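Local coordinates for protein chemotactic transducer PctC (Pseudomonas aeruginosa, PDB 5LTV) that probably senses amino acids and related compounds for chemotaxis, its ligand-binding domain being bound here to gamma-aminobutanoic acid, at residues H58-L63 with D131-T136. Residues are numbered along the deposited sequence; the frame is centred on the assembly and turned at random.
Sequences HLVEGL and DRLIVT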
loop_
_atom_site.group_PDB
_atom_site.type_symbol
_atom_site.label_atom_id
_atom_site.label_comp_id
_atom_site.label_asym_id
_atom_site.label_seq_id
_atom_site.Cartn_x
_atom_site.Cartn_y
_atom_site.Cartn_z
ATOM N N HIS A 58 -4.473 -2.266 -10.154
ATOM C CA HIS A 58 -4.715 -2.851 -11.459
ATOM C C HIS A 58 -3.418 -3.340 -12.078
ATOM O O HIS A 58 -3.383 -4.407 -12.707
ATOM C CB HIS A 58 -5.398 -1.821 -12.371
ATOM C CG HIS A 58 -6.741 -1.379 -11.872
ATOM N ND1 HIS A 58 -7.336 -0.201 -12.272
ATOM C CD2 HIS A 58 -7.609 -1.968 -11.008
ATOM C CE1 HIS A 58 -8.506 -0.078 -11.666
ATOM N NE2 HIS A 58 -8.689 -1.132 -10.888
ATOM N N LEU A 59 -2.342 -2.563 -11.916
ATOM C CA LEU A 59 -1.065 -2.958 -12.500
ATOM C C LEU A 59 -0.567 -4.239 -11.860
ATOM O O LEU A 59 -0.024 -5.112 -12.545
ATOM C CB LEU A 59 -0.029 -1.823 -12.365
ATOM C CG LEU A 59 -0.280 -0.648 -13.333
ATOM C CD1 LEU A 59 0.561 0.595 -12.959
ATOM C CD2 LEU A 59 -0.042 -1.069 -14.800
ATOM N N VAL A 60 -0.779 -4.380 -10.544
ATOM C CA VAL A 60 -0.332 -5.582 -9.833
ATOM C C VAL A 60 -1.193 -6.773 -10.231
ATOM O O VAL A 60 -0.681 -7.878 -10.506
ATOM C CB VAL A 60 -0.335 -5.319 -8.310
ATOM C CG1 VAL A 60 -0.071 -6.570 -7.533
ATOM C CG2 VAL A 60 0.743 -4.263 -7.976
ATOM N N GLU A 61 -2.500 -6.540 -10.367
ATOM C CA GLU A 61 -3.370 -7.556 -10.922
ATOM C C GLU A 61 -2.903 -7.975 -12.306
ATOM O O GLU A 61 -2.930 -9.171 -12.644
ATOM C CB GLU A 61 -4.818 -7.055 -10.990
ATOM C CG GLU A 61 -5.566 -7.219 -9.708
ATOM C CD GLU A 61 -6.617 -6.137 -9.442
ATOM O OE1 GLU A 61 -7.104 -6.050 -8.288
ATOM O OE2 GLU A 61 -6.992 -5.376 -10.367
ATOM N N GLY A 62 -2.500 -7.010 -13.138
ATOM C CA GLY A 62 -2.113 -7.378 -14.494
ATOM C C GLY A 62 -0.782 -8.100 -14.536
ATOM O O GLY A 62 -0.526 -8.909 -15.445
ATOM N N LEU A 63 0.089 -7.824 -13.547
ATOM C CA LEU A 63 1.367 -8.517 -13.447
ATOM C C LEU A 63 1.132 -9.984 -13.142
ATOM O O LEU A 63 1.746 -10.862 -13.743
ATOM C CB LEU A 63 2.248 -7.875 -12.358
ATOM C CG LEU A 63 3.556 -8.616 -11.985
ATOM C CD1 LEU A 63 4.389 -8.961 -13.204
ATOM C CD2 LEU A 63 4.443 -7.755 -11.052
ATOM N N ASP A 131 -5.676 -15.338 -0.252
ATOM C CA ASP A 131 -5.836 -15.843 -1.645
ATOM C C ASP A 131 -6.414 -14.801 -2.604
ATOM O O ASP A 131 -7.252 -15.107 -3.449
ATOM C CB ASP A 131 -6.667 -17.131 -1.719
ATOM C CG ASP A 131 -6.465 -17.886 -3.083
ATOM O OD1 ASP A 131 -5.303 -17.993 -3.536
ATOM O OD2 ASP A 131 -7.454 -18.346 -3.716
ATOM N N ARG A 132 -5.916 -13.572 -2.522
ATOM C CA ARG A 132 -6.422 -12.475 -3.336
ATOM C C ARG A 132 -5.511 -11.277 -3.084
ATOM O O ARG A 132 -4.679 -11.288 -2.167
ATOM C CB ARG A 132 -7.898 -12.142 -3.012
ATOM C CG ARG A 132 -8.086 -11.526 -1.633
ATOM C CD ARG A 132 -9.539 -11.568 -1.127
ATOM N NE ARG A 132 -9.577 -11.474 0.337
ATOM C CZ ARG A 132 -10.340 -10.621 1.004
ATOM N NH1 ARG A 132 -11.121 -9.810 0.320
ATOM N NH2 ARG A 132 -10.324 -10.572 2.341
ATOM N N LEU A 133 -5.677 -10.245 -3.919
ATOM C CA LEU A 133 -4.927 -9.009 -3.742
ATOM C C LEU A 133 -5.172 -8.459 -2.338
ATOM O O LEU A 133 -6.313 -8.350 -1.884
ATOM C CB LEU A 133 -5.333 -7.987 -4.803
ATOM C CG LEU A 133 -4.490 -6.694 -4.763
ATOM C CD1 LEU A 133 -3.176 -6.931 -5.435
ATOM C CD2 LEU A 133 -5.195 -5.495 -5.400
ATOM N N ILE A 134 -4.097 -8.135 -1.640
ATOM C CA ILE A 134 -4.183 -7.368 -0.407
ATOM C C ILE A 134 -3.383 -6.092 -0.590
ATOM O O ILE A 134 -2.519 -5.991 -1.469
ATOM C CB ILE A 134 -3.637 -8.124 0.806
ATOM C CG1 ILE A 134 -2.129 -8.299 0.620
ATOM C CG2 ILE A 134 -4.424 -9.412 1.048
ATOM C CD1 ILE A 134 -1.339 -8.594 1.901
ATOM N N VAL A 135 -3.674 -5.111 0.258
ATOM C CA VAL A 135 -2.834 -3.941 0.417
ATOM C C VAL A 135 -2.395 -3.949 1.870
ATOM O O VAL A 135 -3.217 -4.142 2.772
ATOM C CB VAL A 135 -3.547 -2.635 0.018
ATOM C CG1 VAL A 135 -4.753 -2.389 0.868
ATOM C CG2 VAL A 135 -2.594 -1.455 0.103
ATOM N N THR A 136 -1.093 -3.879 2.082
ATOM C CA THR A 136 -0.512 -4.006 3.402
ATOM C C THR A 136 -0.487 -2.650 4.102
ATOM O O THR A 136 -0.546 -1.583 3.473
ATOM C CB THR A 136 0.923 -4.546 3.302
ATOM O OG1 THR A 136 1.765 -3.459 2.918
ATOM C CG2 THR A 136 1.042 -5.681 2.270
#
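Leu-133 points its isobutyl group at the flank of the long helix 34-68, CD1 against Val-60 and CD2 against Glu-61. CG of Leu-133 stands anti to the backbone N and beside the carbonyl carbon (chi1 -175°), with the two methyls turned to the helix. CD1 of Leu-133 meets CG1 of Val-60 at 3.8 Å, methyl on methyl, the two side chains crossing at about a right angle. Val-60 points toward the leucine, and with CG1 anti to N it is this methyl that makes the touch, on the buried side of the contact. The next residue, Glu-61, approaches the same leucine from the more open flank: its chain bends at chi2 (148°), and OE1 of Glu-61 comes 3.5 Å from CD2 of Leu-133. That is a van der Waals touch, so the carboxylate borders the apolar patch without gaining a bond from it. Strand 134-140 supplies Phe-139 to the ligand pocket, but the side chain of Val-60 is about 12 Å from the bound gamma-aminobutanoic acid: this is packing outside the pocket. Leu-153 of strand 147-157 touches both Val-60 and Leu-133. The contact thus seats the long N-terminal helix of this Cache domain against the residue leading into strand 134-140, an outermost strand of its five-stranded sheet within this chain.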